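PDB 6L6J: Oxidored_FMN domain-containing protein from [Pseudomonas] geniculata N1, which acts as a 6-hydroxypseudooxynicotine amine oxidase that carries flavin mononucleotide and a [4Fe-4S] cluster. Local coordinates for residues R224-D229 / N259-A264; E103-G108 / Y168-H173. All blocks are in the same frame, centred on the assembly; numbering follows the deposited sequence.

Contact 1 of 2, residues R224-D229 / N259-A264; sequences RFAVED and NVSDWA. With FMN (flavin mononucleotide), chain B.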
loop_
_atom_site.group_PDB
_atom_site.type_symbol
_atom_site.label_atom_id
_atom_site.label_comp_id
_atom_site.label_asym_id
_atom_site.label_seq_id
_atom_site.Cartn_x
_atom_site.Cartn_y
_atom_site.Cartn_z
ATOM N N ARG A 224 -8.782 -14.193 -12.354
ATOM C CA ARG A 224 -8.741 -13.586 -11.006
ATOM C C ARG A 224 -10.183 -13.599 -10.499
ATOM O O ARG A 224 -11.074 -13.128 -11.240
ATOM C CB ARG A 224 -8.092 -12.206 -11.030
ATOM C CG ARG A 224 -7.905 -11.632 -9.636
ATOM C CD ARG A 224 -6.597 -11.936 -8.934
ATOM N NE ARG A 224 -6.007 -10.704 -8.440
ATOM C CZ ARG A 224 -5.268 -10.565 -7.351
ATOM N NH1 ARG A 224 -4.997 -11.586 -6.566
ATOM N NH2 ARG A 224 -4.818 -9.366 -7.030
ATOM N N PHE A 225 -10.426 -14.209 -9.336
ATOM C CA PHE A 225 -11.804 -14.374 -8.803
ATOM C C PHE A 225 -11.817 -14.099 -7.299
ATOM O O PHE A 225 -11.055 -14.740 -6.562
ATOM C CB PHE A 225 -12.379 -15.748 -9.166
ATOM C CG PHE A 225 -13.762 -16.004 -8.622
ATOM C CD1 PHE A 225 -14.819 -15.174 -8.964
ATOM C CD2 PHE A 225 -14.014 -17.072 -7.777
ATOM C CE1 PHE A 225 -16.090 -15.383 -8.454
ATOM C CE2 PHE A 225 -15.290 -17.287 -7.276
ATOM C CZ PHE A 225 -16.326 -16.435 -7.608
ATOM N N ALA A 226 -12.639 -13.123 -6.906
ATOM C CA ALA A 226 -13.077 -12.885 -5.517
ATOM C C ALA A 226 -14.040 -14.012 -5.116
ATOM O O ALA A 226 -15.157 -14.089 -5.709
ATOM C CB ALA A 226 -13.711 -11.521 -5.394
ATOM N N VAL A 227 -13.600 -14.867 -4.183
ATOM C CA VAL A 227 -14.376 -16.052 -3.718
ATOM C C VAL A 227 -15.401 -15.561 -2.700
ATOM O O VAL A 227 -16.567 -15.992 -2.804
ATOM C CB VAL A 227 -13.490 -17.183 -3.153
ATOM C CG1 VAL A 227 -12.695 -17.858 -4.253
ATOM C CG2 VAL A 227 -12.567 -16.731 -2.031
ATOM N N GLU A 228 -14.993 -14.648 -1.810
ATOM C CA GLU A 228 -15.901 -13.990 -0.830
ATOM C C GLU A 228 -15.872 -12.469 -1.030
ATOM O O GLU A 228 -14.777 -11.940 -1.275
ATOM C CB GLU A 228 -15.509 -14.376 0.596
ATOM C CG GLU A 228 -16.407 -13.752 1.653
ATOM C CD GLU A 228 -16.855 -14.681 2.770
ATOM O OE1 GLU A 228 -16.634 -15.911 2.637
ATOM O OE2 GLU A 228 -17.432 -14.169 3.773
ATOM N N ASP A 229 -17.031 -11.800 -0.931
ATOM C CA ASP A 229 -17.114 -10.325 -0.779
ATOM C C ASP A 229 -17.378 -10.036 0.700
ATOM O O ASP A 229 -18.438 -10.432 1.184
ATOM C CB ASP A 229 -18.164 -9.687 -1.710
ATOM C CG ASP A 229 -18.373 -8.179 -1.514
ATOM O OD1 ASP A 229 -18.961 -7.803 -0.481
ATOM O OD2 ASP A 229 -17.945 -7.378 -2.388
ATOM N N ASN A 259 -8.703 -14.443 -4.350
ATOM C CA ASN A 259 -8.591 -13.449 -3.253
ATOM C C ASN A 259 -9.995 -13.132 -2.709
ATOM O O ASN A 259 -10.958 -13.807 -3.124
ATOM C CB ASN A 259 -7.819 -12.217 -3.742
ATOM C CG ASN A 259 -8.590 -11.384 -4.748
ATOM O OD1 ASN A 259 -9.684 -11.766 -5.179
ATOM N ND2 ASN A 259 -8.013 -10.252 -5.137
ATOM N N VAL A 260 -10.111 -12.127 -1.833
ATOM C CA VAL A 260 -11.404 -11.733 -1.188
ATOM C C VAL A 260 -11.874 -10.392 -1.777
ATOM O O VAL A 260 -11.040 -9.469 -1.967
ATOM C CB VAL A 260 -11.270 -11.682 0.343
ATOM C CG1 VAL A 260 -10.868 -13.039 0.895
ATOM C CG2 VAL A 260 -10.294 -10.609 0.805
ATOM N N SER A 261 -13.174 -10.281 -2.059
ATOM C CA SER A 261 -13.768 -9.067 -2.682
ATOM C C SER A 261 -13.774 -7.890 -1.694
ATOM O O SER A 261 -13.993 -8.067 -0.446
ATOM C CB SER A 261 -15.151 -9.261 -3.249
ATOM O OG SER A 261 -15.540 -8.104 -4.001
ATOM N N ASP A 262 -13.575 -6.733 -2.321
ATOM C CA ASP A 262 -13.312 -5.381 -1.777
ATOM C C ASP A 262 -11.830 -5.245 -1.399
ATOM O O ASP A 262 -11.314 -6.073 -0.636
ATOM C CB ASP A 262 -14.280 -4.976 -0.675
ATOM C CG ASP A 262 -14.419 -3.459 -0.579
ATOM O OD1 ASP A 262 -14.787 -2.830 -1.599
ATOM O OD2 ASP A 262 -14.113 -2.908 0.501
ATOM N N TRP A 263 -11.202 -4.206 -1.962
ATOM C CA TRP A 263 -9.761 -3.899 -1.855
ATOM C C TRP A 263 -9.349 -3.793 -0.379
ATOM O O TRP A 263 -8.237 -4.227 -0.058
ATOM C CB TRP A 263 -9.479 -2.634 -2.671
ATOM C CG TRP A 263 -8.043 -2.439 -3.065
ATOM C CD1 TRP A 263 -6.982 -3.266 -2.814
ATOM C CD2 TRP A 263 -7.508 -1.317 -3.793
ATOM N NE1 TRP A 263 -5.825 -2.723 -3.308
ATOM C CE2 TRP A 263 -6.116 -1.521 -3.899
ATOM C CE3 TRP A 263 -8.067 -0.158 -4.349
ATOM C CZ2 TRP A 263 -5.286 -0.615 -4.551
ATOM C CZ3 TRP A 263 -7.238 0.742 -4.997
ATOM C CH2 TRP A 263 -5.865 0.517 -5.090
ATOM N N ALA A 264 -10.221 -3.267 0.481
ATOM C CA ALA A 264 -9.940 -2.947 1.901
ATOM C C ALA A 264 -9.749 -4.244 2.687
ATOM O O ALA A 264 -9.075 -4.197 3.752
ATOM C CB ALA A 264 -11.062 -2.114 2.482
HETATM N N1 FMN B . -5.564 -6.080 -7.661
HETATM C C2 FMN B . -6.107 -6.155 -8.919
HETATM O O2 FMN B . -6.743 -7.174 -9.206
HETATM N N3 FMN B . -5.968 -5.222 -9.869
HETATM C C4 FMN B . -5.262 -4.103 -9.635
HETATM O O4 FMN B . -5.139 -3.245 -10.507
HETATM C C4A FMN B . -4.655 -3.913 -8.288
HETATM N N5 FMN B . -3.936 -2.805 -7.986
HETATM C C5A FMN B . -3.341 -2.716 -6.775
HETATM C C6 FMN B . -2.538 -1.616 -6.484
HETATM C C7 FMN B . -1.918 -1.543 -5.253
HETATM C C7M FMN B . -1.122 -0.336 -4.938
HETATM C C8 FMN B . -2.065 -2.620 -4.266
HETATM C C8M FMN B . -1.431 -2.542 -2.909
HETATM C C9 FMN B . -2.848 -3.711 -4.535
HETATM C C9A FMN B . -3.491 -3.820 -5.761
HETATM N N10 FMN B . -4.258 -4.951 -6.074
HETATM C C10 FMN B . -4.838 -5.011 -7.317
HETATM C "C1'" FMN B . -4.449 -6.088 -5.118
HETATM C "C2'" FMN B . -3.249 -7.016 -5.143
HETATM O "O2'" FMN B . -3.230 -7.632 -6.418
HETATM C "C3'" FMN B . -3.313 -8.082 -4.091
HETATM O "O3'" FMN B . -4.423 -8.936 -4.369
HETATM C "C4'" FMN B . -3.429 -7.552 -2.663
HETATM O "O4'" FMN B . -2.522 -6.440 -2.468
HETATM C "C5'" FMN B . -3.180 -8.653 -1.642
HETATM O "O5'" FMN B . -1.858 -9.132 -1.820
HETATM P P FMN B . -0.642 -8.540 -0.929
HETATM O O1P FMN B . -0.960 -8.909 0.503
HETATM O O2P FMN B . 0.544 -9.247 -1.507
HETATM O O3P FMN B . -0.646 -7.045 -1.185
#

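Contact 2 of 2, residues E103-G108 / Y168-H173; sequences ELAHAG and YVYCAH. With FMN (flavin mononucleotide), chain B.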
loop_
_atom_site.group_PDB
_atom_site.type_symbol
_atom_site.label_atom_id
_atom_site.label_comp_id
_atom_site.label_asym_id
_atom_site.label_seq_id
_atom_site.Cartn_x
_atom_site.Cartn_y
_atom_site.Cartn_z
ATOM N N GLU A 103 -3.817 -8.185 -16.644
ATOM C CA GLU A 103 -5.179 -8.277 -16.094
ATOM C C GLU A 103 -6.131 -7.507 -17.017
ATOM O O GLU A 103 -6.499 -6.388 -16.689
ATOM C CB GLU A 103 -5.172 -7.794 -14.649
ATOM C CG GLU A 103 -6.363 -8.282 -13.848
ATOM C CD GLU A 103 -6.489 -7.618 -12.494
ATOM O OE1 GLU A 103 -6.745 -8.353 -11.538
ATOM O OE2 GLU A 103 -6.342 -6.353 -12.407
ATOM N N LEU A 104 -6.486 -8.091 -18.156
ATOM C CA LEU A 104 -7.567 -7.570 -19.029
ATOM C C LEU A 104 -8.819 -7.401 -18.174
ATOM O O LEU A 104 -9.225 -8.376 -17.532
ATOM C CB LEU A 104 -7.797 -8.540 -20.187
ATOM C CG LEU A 104 -6.693 -8.543 -21.249
ATOM C CD1 LEU A 104 -7.119 -9.375 -22.455
ATOM C CD2 LEU A 104 -6.327 -7.121 -21.679
ATOM N N ALA A 105 -9.368 -6.184 -18.162
ATOM C CA ALA A 105 -10.381 -5.726 -17.182
ATOM C C ALA A 105 -11.478 -4.927 -17.879
ATOM O O ALA A 105 -11.151 -4.109 -18.742
ATOM C CB ALA A 105 -9.703 -4.882 -16.130
ATOM N N HIS A 106 -12.731 -5.139 -17.482
ATOM C CA HIS A 106 -13.859 -4.221 -17.794
ATOM C C HIS A 106 -14.567 -3.889 -16.483
ATOM O O HIS A 106 -15.045 -4.840 -15.829
ATOM C CB HIS A 106 -14.820 -4.778 -18.859
ATOM C CG HIS A 106 -15.732 -3.719 -19.375
ATOM N ND1 HIS A 106 -16.672 -3.098 -18.560
ATOM C CD2 HIS A 106 -15.814 -3.112 -20.577
ATOM C CE1 HIS A 106 -17.316 -2.182 -19.251
ATOM N NE2 HIS A 106 -16.791 -2.152 -20.489
ATOM N N ALA A 107 -14.643 -2.597 -16.146
ATOM C CA ALA A 107 -14.915 -2.095 -14.785
ATOM C C ALA A 107 -16.421 -2.124 -14.490
ATOM O O ALA A 107 -16.798 -1.883 -13.347
ATOM C CB ALA A 107 -14.324 -0.710 -14.640
ATOM N N GLY A 108 -17.258 -2.404 -15.487
ATOM C CA GLY A 108 -18.723 -2.318 -15.344
ATOM C C GLY A 108 -19.130 -1.069 -14.555
ATOM O O GLY A 108 -18.840 0.047 -15.011
ATOM N N TYR A 168 -5.654 -12.571 -18.587
ATOM C CA TYR A 168 -6.621 -12.735 -17.458
ATOM C C TYR A 168 -8.070 -12.543 -17.935
ATOM O O TYR A 168 -8.327 -11.872 -18.982
ATOM C CB TYR A 168 -6.336 -11.788 -16.284
ATOM C CG TYR A 168 -5.386 -12.320 -15.236
ATOM C CD1 TYR A 168 -4.010 -12.271 -15.401
ATOM C CD2 TYR A 168 -5.861 -12.811 -14.038
ATOM C CE1 TYR A 168 -3.134 -12.711 -14.418
ATOM C CE2 TYR A 168 -5.001 -13.244 -13.045
ATOM C CZ TYR A 168 -3.631 -13.211 -13.232
ATOM O OH TYR A 168 -2.798 -13.685 -12.251
ATOM N N VAL A 169 -8.992 -13.156 -17.191
ATOM C CA VAL A 169 -10.445 -12.828 -17.184
ATOM C C VAL A 169 -10.748 -12.330 -15.770
ATOM O O VAL A 169 -10.529 -13.092 -14.816
ATOM C CB VAL A 169 -11.307 -14.036 -17.590
ATOM C CG1 VAL A 169 -12.702 -13.985 -17.006
ATOM C CG2 VAL A 169 -11.383 -14.177 -19.102
ATOM N N TYR A 170 -11.142 -11.068 -15.617
ATOM C CA TYR A 170 -11.105 -10.385 -14.298
ATOM C C TYR A 170 -12.511 -10.325 -13.721
ATOM O O TYR A 170 -13.402 -9.680 -14.325
ATOM C CB TYR A 170 -10.530 -8.984 -14.434
ATOM C CG TYR A 170 -10.438 -8.215 -13.149
ATOM C CD1 TYR A 170 -9.699 -8.699 -12.089
ATOM C CD2 TYR A 170 -11.042 -6.981 -13.003
ATOM C CE1 TYR A 170 -9.576 -7.987 -10.905
ATOM C CE2 TYR A 170 -10.915 -6.254 -11.832
ATOM C CZ TYR A 170 -10.185 -6.758 -10.780
ATOM O OH TYR A 170 -10.057 -6.072 -9.617
ATOM N N CYS A 171 -12.691 -10.967 -12.574
ATOM C CA CYS A 171 -13.977 -11.002 -11.839
ATOM C C CYS A 171 -13.708 -10.924 -10.338
ATOM O O CYS A 171 -13.867 -11.938 -9.669
ATOM C CB CYS A 171 -14.752 -12.256 -12.201
ATOM S SG CYS A 171 -16.374 -12.309 -11.419
ATOM N N ALA A 172 -13.334 -9.741 -9.845
ATOM C CA ALA A 172 -12.842 -9.519 -8.466
ATOM C C ALA A 172 -12.991 -8.054 -8.060
ATOM O O ALA A 172 -13.507 -7.287 -8.866
ATOM C CB ALA A 172 -11.398 -9.970 -8.356
ATOM N N HIS A 173 -12.621 -7.739 -6.808
ATOM C CA HIS A 173 -12.536 -6.389 -6.176
ATOM C C HIS A 173 -13.850 -5.578 -6.241
ATOM O O HIS A 173 -13.802 -4.380 -5.859
ATOM C CB HIS A 173 -11.387 -5.615 -6.835
ATOM C CG HIS A 173 -10.065 -6.194 -6.483
ATOM N ND1 HIS A 173 -9.335 -6.939 -7.372
ATOM C CD2 HIS A 173 -9.366 -6.163 -5.322
ATOM C CE1 HIS A 173 -8.226 -7.338 -6.774
ATOM N NE2 HIS A 173 -8.220 -6.876 -5.511
HETATM N N1 FMN B . -5.564 -6.080 -7.661
HETATM C C2 FMN B . -6.107 -6.155 -8.919
HETATM O O2 FMN B . -6.743 -7.174 -9.206
HETATM N N3 FMN B . -5.968 -5.222 -9.869
HETATM C C4 FMN B . -5.262 -4.103 -9.635
HETATM O O4 FMN B . -5.139 -3.245 -10.507
HETATM C C4A FMN B . -4.655 -3.913 -8.288
HETATM N N5 FMN B . -3.936 -2.805 -7.986
HETATM C C5A FMN B . -3.341 -2.716 -6.775
HETATM C C6 FMN B . -2.538 -1.616 -6.484
HETATM C C7 FMN B . -1.918 -1.543 -5.253
HETATM C C7M FMN B . -1.122 -0.336 -4.938
HETATM C C8 FMN B . -2.065 -2.620 -4.266
HETATM C C8M FMN B . -1.431 -2.542 -2.909
HETATM C C9 FMN B . -2.848 -3.711 -4.535
HETATM C C9A FMN B . -3.491 -3.820 -5.761
HETATM N N10 FMN B . -4.258 -4.951 -6.074
HETATM C C10 FMN B . -4.838 -5.011 -7.317
HETATM C "C1'" FMN B . -4.449 -6.088 -5.118
HETATM C "C2'" FMN B . -3.249 -7.016 -5.143
HETATM O "O2'" FMN B . -3.230 -7.632 -6.418
HETATM C "C3'" FMN B . -3.313 -8.082 -4.091
HETATM O "O3'" FMN B . -4.423 -8.936 -4.369
HETATM C "C4'" FMN B . -3.429 -7.552 -2.663
HETATM O "O4'" FMN B . -2.522 -6.440 -2.468
HETATM C "C5'" FMN B . -3.180 -8.653 -1.642
HETATM O "O5'" FMN B . -1.858 -9.132 -1.820
HETATM P P FMN B . -0.642 -8.540 -0.929
HETATM O O1P FMN B . -0.960 -8.909 0.503
HETATM O O2P FMN B . 0.544 -9.247 -1.507
HETATM O O3P FMN B . -0.646 -7.045 -1.185
HETATM O O HOH W 1 -13.719 -7.912 -16.049
#

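Contact 1 of 2, residues R224-D229 / N259-A264
Asn259 lays its amide over the guanidinium of Arg224, ND2 sitting about 3.5 Å above the centre of that group and the two planes 31° apart. The side chains cross at about a right angle, and the bends at chi2 and chi3 carry the arginine's tip beneath the amide and on to the flavin. There NH2 donates to FMN O3' (2.7 Å) and more weakly to N1, while NH1 forms a salt bridge with Asp257. Backbone bonds tie the strands just beyond: Asn259 N gives its hydrogen to Phe225 O (3.2 Å), and Asn259 O takes one from Val227 N (3.0 Å). These are neighbouring parallel strands of the eight-stranded TIM barrel, 220-229 and 255-261, joined through helix 241-249 in a beta-alpha-beta unit. The buried packing extends to Ser261, whose CB lies 3.4 Å from Ala226 CB, before the corner at Val227. Past that corner its OG, turned anti to the backbone N (chi1 -171°), donates to Asp229 OD2 on the carboxylate's anti side at 3.0 Å, tilted 26° out of the carboxylate plane, and Gln179 also bonds this hydroxyl. Glu228 marks the looser margin: partly exposed, its carboxylate leads away from strand 255-261.

Contact 2 of 2, residues E103-G108 / Y168-H173
Glu103 passes its carboxylate over one face of the Tyr170 ring, OE2 about 3.9 Å above the plane and offset toward the rim, with carboxylate and ring planes 46° apart. The two residues stand on adjacent parallel strands of the TIM barrel, 99-105 and 166-171, at the C-terminal ends of the strands, where FMN binds. No direct hydrogen bond joins the two segments here; packing of side chains against side chains and backbone, and a shared water, connect them. With CG anti to the backbone N (chi1 -160°) and an extended chain beyond, Glu103 reaches the pyrimidine edge of the flavin, where OE2 accepts the N3 hydrogen at 2.8 Å. On the other side of the phenol ring, Ala172 N lies above the centre, so the ring is held between backbone and carboxylate. Ala105 CB adds an apolar contact to Tyr170 CD2 at 4.0 Å. Farther back, Tyr168 sets CB against Glu103 CA (3.7 Å), while its hydroxyl bonds Tyr25 and Asp257. The Tyr170 hydroxyl is hydrogen-bonded to His173 ND1, which lies in the phenol plane, and His173 NE2 bonds Asp266, which also hydrogen-bonds FMN. Beyond strand 99-105, one water accepts from His106 N and donates to Tyr170 O at 2.5 Å.

Contacts 1 and 2 show how one barrel can present a cofactor with side chains from successive strands. Their centres are 12 Å apart, and strands 166-171 and 220-229 are sheet neighbours: Arg224 N lies 3.2 Å from Val169 O and Arg224 O 3.0 Å from Cys171 N, both probable hydrogen bonds. Asn259 ND2 also packs 3.3 Å from His173 CE1. Both contacts reach FMN, contact 1 at the ribityl chain, weakly at N1, and through Trp263 at the benzenoid ring; contact 2 at N3. Between them Arg224 NE and Glu103 OE1 form a long, weak ion pair. The iron-sulfur cluster lies about 14 Å from the Arg224 side chain.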